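Glutamate receptor kainate-like protein (Pleurobrachia bachei, PDB 4ZDM) probably forms a glycine-gated ion channel subunit of the ionotropic glutamate receptor family, its clamshell-like ligand-binding domain holding glycine here. Local coordinates at residues A[12-17]-A[56-61]; A[20-25]-A[36-41]. All coordinates share one frame; numbering follows the deposited sequence.

Contact 1 (A[12-17]-A[56-61]); sequences LGIIPE and YNFITP. With SO4 (sulfate ion), chain D.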
ATOM      1  N   LEU A  12       0.821  -6.692   4.316  1.00  8.18           N
ATOM      2  CA  LEU A  12       1.434  -7.994   4.539  1.00  6.58           C
ATOM      3  C   LEU A  12       0.662  -9.053   3.773  1.00  7.94           C
ATOM      4  O   LEU A  12      -0.556  -9.193   3.903  1.00  8.91           O
ATOM      5  CB  LEU A  12       1.491  -8.321   6.029  1.00  7.13           C
ATOM      6  CG  LEU A  12       2.226  -7.292   6.865  1.00  9.08           C
ATOM      7  CD1 LEU A  12       2.184  -7.707   8.320  1.00 10.13           C
ATOM      8  CD2 LEU A  12       3.631  -7.004   6.466  1.00  9.52           C
ATOM      9  N   GLY A  13       1.396  -9.854   3.001  1.00  7.72           N
ATOM     10  CA  GLY A  13       0.798 -10.855   2.161  1.00  6.84           C
ATOM     11  C   GLY A  13       0.503 -12.148   2.907  1.00  6.22           C
ATOM     12  O   GLY A  13       1.369 -12.686   3.588  1.00  7.42           O
ATOM     13  N   ILE A  14      -0.726 -12.656   2.764  1.00  7.29           N
ATOM     14  CA  ILE A  14      -1.185 -13.865   3.451  1.00  8.03           C
ATOM     15  C   ILE A  14      -1.913 -14.787   2.483  1.00  8.87           C
ATOM     16  O   ILE A  14      -2.527 -14.334   1.515  1.00  9.51           O
ATOM     17  CB  ILE A  14      -2.137 -13.563   4.637  1.00  9.25           C
ATOM     18  CG1 ILE A  14      -3.423 -12.921   4.181  1.00  8.24           C
ATOM     19  CG2 ILE A  14      -1.447 -12.655   5.625  1.00  8.87           C
ATOM     20  CD1 ILE A  14      -4.552 -13.017   5.245  1.00 11.34           C
ATOM     21  N   ILE A  15      -1.888 -16.083   2.813  1.00  8.44           N
ATOM     22  CA  ILE A  15      -2.786 -17.115   2.308  1.00  9.19           C
ATOM     23  C   ILE A  15      -3.185 -17.911   3.519  1.00  9.42           C
ATOM     24  O   ILE A  15      -2.349 -18.433   4.215  1.00  9.88           O
ATOM     25  CB  ILE A  15      -2.136 -18.026   1.263  1.00  9.55           C
ATOM     26  CG1 ILE A  15      -1.865 -17.254  -0.030  1.00 14.18           C
ATOM     27  CG2 ILE A  15      -3.050 -19.232   0.959  1.00 11.53           C
ATOM     28  CD1 ILE A  15      -1.104 -18.006  -1.047  1.00 14.42           C
ATOM     29  N   PRO A  16      -4.483 -18.135   3.751  1.00  8.52           N
ATOM     30  CA  PRO A  16      -4.884 -19.008   4.848  1.00  9.34           C
ATOM     31  C   PRO A  16      -4.349 -20.421   4.662  1.00  9.00           C
ATOM     32  O   PRO A  16      -4.531 -21.041   3.594  1.00 12.66           O
ATOM     33  CB  PRO A  16      -6.408 -18.985   4.757  1.00 11.00           C
ATOM     34  CG  PRO A  16      -6.716 -17.621   4.250  1.00 12.63           C
ATOM     35  CD  PRO A  16      -5.656 -17.450   3.170  1.00 11.57           C
ATOM     36  N   GLU A  17      -3.738 -20.925   5.730  1.00 10.05           N
ATOM     37  CA  GLU A  17      -3.234 -22.294   5.837  1.00  9.01           C
ATOM     38  C   GLU A  17      -2.827 -22.488   7.263  1.00 10.72           C
ATOM     39  O   GLU A  17      -1.818 -21.921   7.717  1.00 10.40           O
ATOM     40  CB  GLU A  17      -2.067 -22.568   4.900  1.00 10.99           C
ATOM     41  CG  GLU A  17      -1.656 -24.020   4.921  1.00 12.86           C
ATOM     42  CD  GLU A  17      -0.471 -24.288   4.009  1.00 17.75           C
ATOM     43  OE1 GLU A  17      -0.585 -23.874   2.840  1.00 26.39           O
ATOM     44  OE2 GLU A  17       0.495 -24.944   4.466  1.00 15.50           O
ATOM     45  N   TYR A  56      -0.410  -2.240  10.063  1.00  9.32           N
ATOM     46  CA  TYR A  56      -0.496  -3.186   8.982  1.00  8.61           C
ATOM     47  C   TYR A  56      -1.892  -3.678   8.717  1.00  9.41           C
ATOM     48  O   TYR A  56      -2.782  -3.649   9.614  1.00 10.35           O
ATOM     49  CB  TYR A  56       0.411  -4.390   9.251  1.00  8.62           C
ATOM     50  CG  TYR A  56      -0.016  -5.220  10.430  1.00  7.88           C
ATOM     51  CD1 TYR A  56       0.315  -4.810  11.726  1.00  8.73           C
ATOM     52  CD2 TYR A  56      -0.680  -6.418  10.256  1.00  7.83           C
ATOM     53  CE1 TYR A  56      -0.080  -5.576  12.851  1.00 10.22           C
ATOM     54  CE2 TYR A  56      -1.054  -7.185  11.363  1.00  9.87           C
ATOM     55  CZ  TYR A  56      -0.744  -6.755  12.621  1.00 10.02           C
ATOM     56  OH  TYR A  56      -1.098  -7.497  13.753  1.00 13.70           O
ATOM     57  N   ASN A  57      -2.093  -4.107   7.472  1.00  9.15           N
ATOM     58  CA  ASN A  57      -3.222  -4.903   7.070  1.00  8.30           C
ATOM     59  C   ASN A  57      -2.753  -6.065   6.244  1.00  9.27           C
ATOM     60  O   ASN A  57      -1.559  -6.109   5.831  1.00  9.62           O
ATOM     61  CB  ASN A  57      -4.254  -4.091   6.292  1.00 11.28           C
ATOM     62  CG  ASN A  57      -4.986  -3.129   7.201  1.00 18.38           C
ATOM     63  OD1 ASN A  57      -5.629  -3.540   8.161  1.00 16.14           O
ATOM     64  ND2 ASN A  57      -4.789  -1.827   6.993  1.00 21.20           N
ATOM     65  N   PHE A  58      -3.631  -7.023   6.010  1.00  8.33           N
ATOM     66  CA  PHE A  58      -3.300  -8.203   5.251  1.00  8.54           C
ATOM     67  C   PHE A  58      -3.855  -8.130   3.860  1.00 10.65           C
ATOM     68  O   PHE A  58      -4.979  -7.609   3.647  1.00 12.92           O
ATOM     69  CB  PHE A  58      -3.903  -9.454   5.932  1.00  7.82           C
ATOM     70  CG  PHE A  58      -3.296  -9.843   7.247  1.00  9.45           C
ATOM     71  CD1 PHE A  58      -2.013  -9.494   7.620  1.00  9.93           C
ATOM     72  CD2 PHE A  58      -4.012 -10.647   8.155  1.00  9.85           C
ATOM     73  CE1 PHE A  58      -1.477  -9.904   8.809  1.00  9.24           C
ATOM     74  CE2 PHE A  58      -3.466 -11.036   9.334  1.00 10.17           C
ATOM     75  CZ  PHE A  58      -2.210 -10.660   9.690  1.00  9.63           C
ATOM     76  N   ILE A  59      -3.184  -8.691   2.861  1.00  8.64           N
ATOM     77  CA  ILE A  59      -3.688  -8.736   1.508  1.00  8.12           C
ATOM     78  C   ILE A  59      -3.483 -10.146   1.015  1.00 10.02           C
ATOM     79  O   ILE A  59      -2.370 -10.698   1.079  1.00  9.63           O
ATOM     80  CB  ILE A  59      -2.986  -7.734   0.555  1.00  9.47           C
ATOM     81  CG1 ILE A  59      -3.337  -6.284   0.988  1.00 12.66           C
ATOM     82  CG2 ILE A  59      -3.375  -8.027  -0.917  1.00 12.58           C
ATOM     83  CD1 ILE A  59      -2.829  -5.228   0.063  1.00 14.62           C
ATOM     84  N   THR A  60      -4.556 -10.778   0.554  1.00  9.68           N
ATOM     85  CA  THR A  60      -4.548 -12.135   0.009  1.00 11.02           C
ATOM     86  C   THR A  60      -4.542 -12.070  -1.507  1.00 12.23           C
ATOM     87  O   THR A  60      -5.385 -11.357  -2.116  1.00 13.41           O
ATOM     88  CB  THR A  60      -5.818 -12.871   0.480  1.00  9.60           C
ATOM     89  OG1 THR A  60      -5.861 -12.835   1.893  1.00 11.18           O
ATOM     90  CG2 THR A  60      -5.818 -14.312   0.070  1.00 11.37           C
ATOM     91  N   PRO A  61      -3.622 -12.782  -2.170  1.00  9.82           N
ATOM     92  CA  PRO A  61      -3.607 -12.694  -3.636  1.00 12.39           C
ATOM     93  C   PRO A  61      -4.861 -13.274  -4.230  1.00 14.71           C
ATOM     94  O   PRO A  61      -5.373 -14.284  -3.768  1.00 13.44           O
ATOM     95  CB  PRO A  61      -2.393 -13.525  -4.044  1.00 12.67           C
ATOM     96  CG  PRO A  61      -2.112 -14.379  -2.872  1.00 15.68           C
ATOM     97  CD  PRO A  61      -2.549 -13.629  -1.654  1.00 12.03           C
TER
HETATM   98  S   SO4 D 303      -4.561  -0.846   3.493  1.00 13.74           S
HETATM   99  O1  SO4 D 303      -5.608  -1.914   3.338  1.00 15.24           O
HETATM  100  O2  SO4 D 303      -4.137  -0.419   2.139  1.00 13.38           O
HETATM  101  O3  SO4 D 303      -3.394  -1.463   4.210  1.00 14.31           O
HETATM  102  O4  SO4 D 303      -5.051   0.310   4.252  1.00 15.94           O
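Ile14 lays its CG2 methyl over one face of the Phe58 ring, 3.9 Å from its centroid and displaced toward the rim, a CH-pi contact in which the two side chains cross at about a right angle. It sits where strands 8-13 and 54-59 run parallel in the sheet of the ligand-binding domain, the two strands of a beta-alpha-beta crossover whose helix is 40-52. Three backbone hydrogen bonds join the segments, the last just past strand 8-13: Leu12 N to Asn57 O (2.9 Å), Ile59 N to Leu12 O (2.9 Å) and Ile14 N to Ile59 O (3.1 Å). With Ile14 CG1 set between its backbone N and carbonyl carbon (chi1 64°), CD1 lies at Phe58 CB and the CD2 side of the ring, while CG2 covers the face near CG and CD1. Leu12 and Phe58 project from the same face of the sheet, and Leu12 CD1 rests 3.7 Å from Tyr56 CD2; Val45 of helix 40-52 packs against both Leu12 and Tyr56. Past the strand ends, Ile15 CG1 meets Pro61 CD, and Leu79 of helix 78-84 touches both. Asn57 ND2 donates to O3 of a sulfate ion, probably from the crystallisation liquor, that Arg32 of the second subunit also binds. Ile14 O is buried without a hydrogen-bond partner; Pro61 CD lies 3.2 Å from it, and Thr60 CA, at 3.3 Å, offers it a C-H contact.

Contact 2 (A[20-25]-A[36-41]); sequences FISEPS and CYTGVN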
ATOM      1  N   PHE A  20      -0.425 -21.806  10.455  1.00  9.74           N
ATOM      2  CA  PHE A  20       0.275 -20.540  10.320  1.00  9.68           C
ATOM      3  C   PHE A  20      -0.678 -19.338  10.274  1.00  9.48           C
ATOM      4  O   PHE A  20      -0.451 -18.336  10.978  1.00  9.07           O
ATOM      5  CB  PHE A  20       1.147 -20.587   9.077  1.00  9.61           C
ATOM      6  CG  PHE A  20       2.121 -21.739   9.063  1.00  8.64           C
ATOM      7  CD1 PHE A  20       3.187 -21.788   9.963  1.00 11.79           C
ATOM      8  CD2 PHE A  20       1.925 -22.811   8.197  1.00 11.49           C
ATOM      9  CE1 PHE A  20       4.059 -22.909   9.966  1.00 11.09           C
ATOM     10  CE2 PHE A  20       2.803 -23.889   8.219  1.00 12.42           C
ATOM     11  CZ  PHE A  20       3.846 -23.930   9.084  1.00 11.02           C
ATOM     12  N   ILE A  21      -1.737 -19.435   9.454  1.00  8.35           N
ATOM     13  CA  ILE A  21      -2.737 -18.363   9.274  1.00  9.17           C
ATOM     14  C   ILE A  21      -4.079 -18.998   9.068  1.00 10.41           C
ATOM     15  O   ILE A  21      -4.216 -19.901   8.236  1.00  9.99           O
ATOM     16  CB  ILE A  21      -2.405 -17.432   8.076  1.00  9.09           C
ATOM     17  CG1 ILE A  21      -0.992 -16.865   8.209  1.00  8.72           C
ATOM     18  CG2 ILE A  21      -3.464 -16.313   7.937  1.00 11.77           C
ATOM     19  CD1 ILE A  21      -0.544 -16.038   7.042  1.00 12.78           C
ATOM     20  N   SER A  22      -5.076 -18.575   9.846  1.00  9.47           N
ATOM     21  CA  SER A  22      -6.433 -19.099   9.650  1.00  8.81           C
ATOM     22  C   SER A  22      -7.163 -18.531   8.451  1.00 11.48           C
ATOM     23  O   SER A  22      -6.740 -17.555   7.861  1.00 10.94           O
ATOM     24  CB  SER A  22      -7.240 -18.809  10.913  1.00 11.03           C
ATOM     25  OG  SER A  22      -7.523 -17.432  11.013  1.00 11.91           O
ATOM     26  N   GLU A  23      -8.277 -19.171   8.065  1.00 12.05           N
ATOM     27  CA  GLU A  23      -9.260 -18.462   7.254  1.00 11.62           C
ATOM     28  C   GLU A  23      -9.768 -17.236   8.027  1.00 12.98           C
ATOM     29  O   GLU A  23      -9.745 -17.224   9.260  1.00 13.43           O
ATOM     30  CB  GLU A  23     -10.442 -19.388   6.908  1.00 14.23           C
ATOM     31  CG  GLU A  23     -10.075 -20.570   6.106  1.00 15.67           C
ATOM     32  CD  GLU A  23      -9.724 -20.287   4.661  1.00 19.70           C
ATOM     33  OE1 GLU A  23      -9.992 -19.200   4.136  1.00 20.12           O
ATOM     34  OE2 GLU A  23      -9.201 -21.219   3.994  1.00 23.44           O
ATOM     35  N   PRO A  24     -10.266 -16.236   7.318  1.00 13.17           N
ATOM     36  CA  PRO A  24     -10.912 -15.099   7.999  1.00 14.09           C
ATOM     37  C   PRO A  24     -12.152 -15.583   8.752  1.00 13.59           C
ATOM     38  O   PRO A  24     -12.814 -16.512   8.282  1.00 15.63           O
ATOM     39  CB  PRO A  24     -11.293 -14.157   6.860  1.00 14.33           C
ATOM     40  CG  PRO A  24     -11.290 -15.008   5.617  1.00 16.75           C
ATOM     41  CD  PRO A  24     -10.263 -16.086   5.852  1.00 12.75           C
ATOM     42  N   SER A  25     -12.409 -14.994   9.908  1.00 12.72           N
ATOM     43  CA  SER A  25     -13.653 -15.283  10.639  1.00 13.45           C
ATOM     44  C   SER A  25     -14.842 -15.176   9.711  1.00 13.46           C
ATOM     45  O   SER A  25     -14.895 -14.397   8.755  1.00 14.23           O
ATOM     46  CB  SER A  25     -13.793 -14.312  11.795  1.00 15.93           C
ATOM     47  OG  SER A  25     -13.894 -13.035  11.285  1.00 20.34           O
ATOM     48  N   CYS A  36      -9.498 -10.445  12.157  1.00 13.34           N
ATOM     49  CA  CYS A  36     -10.331 -11.522  11.686  1.00 13.64           C
ATOM     50  C   CYS A  36      -9.594 -12.861  11.635  1.00 13.95           C
ATOM     51  O   CYS A  36     -10.157 -13.867  11.200  1.00 13.98           O
ATOM     52  CB  CYS A  36     -10.857 -11.231  10.278  1.00 16.95           C
ATOM     53  SG  CYS A  36     -12.012  -9.842  10.105  1.00 23.25           S
ATOM     54  N   TYR A  37      -8.311 -12.894  12.044  1.00 11.05           N
ATOM     55  CA  TYR A  37      -7.461 -14.070  11.875  1.00  9.28           C
ATOM     56  C   TYR A  37      -6.807 -14.541  13.156  1.00 12.49           C
ATOM     57  O   TYR A  37      -6.609 -13.748  14.081  1.00 13.48           O
ATOM     58  CB  TYR A  37      -6.338 -13.754  10.876  1.00  9.20           C
ATOM     59  CG  TYR A  37      -6.817 -13.419   9.486  1.00  9.51           C
ATOM     60  CD1 TYR A  37      -7.267 -12.111   9.151  1.00 10.59           C
ATOM     61  CD2 TYR A  37      -6.905 -14.397   8.511  1.00  9.54           C
ATOM     62  CE1 TYR A  37      -7.718 -11.797   7.898  1.00 11.13           C
ATOM     63  CE2 TYR A  37      -7.353 -14.080   7.249  1.00 10.45           C
ATOM     64  CZ  TYR A  37      -7.756 -12.804   6.945  1.00 10.44           C
ATOM     65  OH  TYR A  37      -8.233 -12.575   5.683  1.00 11.64           O
ATOM     66  N   THR A  38      -6.467 -15.831  13.167  1.00 11.68           N
ATOM     67  CA  THR A  38      -5.599 -16.434  14.178  1.00 11.69           C
ATOM     68  C   THR A  38      -4.496 -17.233  13.473  1.00 10.85           C
ATOM     69  O   THR A  38      -4.453 -17.240  12.238  1.00 11.14           O
ATOM     70  CB  THR A  38      -6.361 -17.385  15.148  1.00 14.00           C
ATOM     71  OG1 THR A  38      -6.894 -18.469  14.356  1.00 17.27           O
ATOM     72  CG2 THR A  38      -7.460 -16.638  15.908  1.00 17.65           C
ATOM     73  N   GLY A  39      -3.577 -17.810  14.247  1.00 12.03           N
ATOM     74  CA  GLY A  39      -2.503 -18.628  13.725  1.00 12.10           C
ATOM     75  C   GLY A  39      -1.146 -18.197  14.251  1.00 10.71           C
ATOM     76  O   GLY A  39      -0.956 -17.101  14.754  1.00 10.49           O
ATOM     77  N   VAL A  40      -0.192 -19.092  14.125  1.00  9.79           N
ATOM     78  CA  VAL A  40       1.177 -18.856  14.586  1.00  9.66           C
ATOM     79  C   VAL A  40       1.719 -17.558  14.033  1.00  9.44           C
ATOM     80  O   VAL A  40       2.273 -16.704  14.754  1.00  9.58           O
ATOM     81  CB  VAL A  40       2.100 -20.033  14.179  1.00  9.81           C
ATOM     82  CG1 VAL A  40       3.557 -19.696  14.472  1.00 11.18           C
ATOM     83  CG2 VAL A  40       1.682 -21.314  14.865  1.00 11.66           C
ATOM     84  N   ASN A  41       1.579 -17.385  12.739  1.00  8.73           N
ATOM     85  CA  ASN A  41       2.233 -16.254  12.080  1.00  8.15           C
ATOM     86  C   ASN A  41       1.470 -14.946  12.324  1.00  8.89           C
ATOM     87  O   ASN A  41       2.076 -13.872  12.314  1.00  8.88           O
ATOM     88  CB  ASN A  41       2.356 -16.488  10.579  1.00  8.68           C
ATOM     89  CG  ASN A  41       3.299 -17.600  10.214  1.00  8.96           C
ATOM     90  OD1 ASN A  41       3.548 -18.526  10.998  1.00 12.21           O
ATOM     91  ND2 ASN A  41       3.781 -17.575   8.975  1.00  9.81           N
TER
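Phe20 lies beside Asn41, both side chains pointing the same way, with ring and amide planes 62° apart and Asn41 OD1 at the ring edge, 3.4 Å from Phe20 CD1. The carbonyl of Phe20 accepts Asn41 N in its own plane, on a lone pair (2.9 Å), while Asn41 ND2 turns to Val92 O. Phe20 O also packs close against CA of Gly39, the N-cap of helix 40-52, whose backbone angles call for glycine. Ile21 CB turns away, yet CG2 touches Tyr37 CD2 and CG1 packs on Asn41 CB; Phe20 and Ile21 together face Glu17 as a classic beta bulge. The segments run antiparallel in the connection between strand 8-13 and helix 40-52 of the ligand-binding domain. Ser22 is gripped twice by Thr38: its N donates to Thr38 O (2.8 Å), and its OG, placed between the backbone N and carbonyl carbon (chi1 72°), receives Thr38 N in an almost straight bond (176°) while donating to Glu23 O. Ser22 O meets the Tyr37 ring at its edge, 3.2 Å from CD2. Pro24 CA stands over one face of the same ring, 4.1 Å from the centroid, and its CB packs on CZ; Tyr37 OH hydrogen-bonds to Ile31 O. Ser25 N donates to Cys36 O (2.8 Å), next to the Cys36-Cys28 disulfide, and Ser25 OG lies 3.7 Å from Cys36 CB.

How the contacts relate
Contact 2 closes a ten-residue loop, residues 26-35, within the longer connection that contact 1 brings back to the sheet, and the centres of the two are about 10 Å apart. Tyr37 joins them: its CE2 lies 3.6 Å from Ile14 CD1, and its ring meets the Phe58 ring edge-to-face, with Phe58 CD2 3.7 Å from Tyr37 CD1. A second junction is at Pro16, whose CB comes within 3.4 Å of Ser22 O. Both lie near the glycine site without lining it: the side chains of Phe20 and Ile15 are about 6 and 8 Å from the ligand, and Phe66, a pocket residue, touches Ile15 and Glu17. Glu17, at the end of segment 12-17, forms a salt bridge with Arg147, another pocket residue.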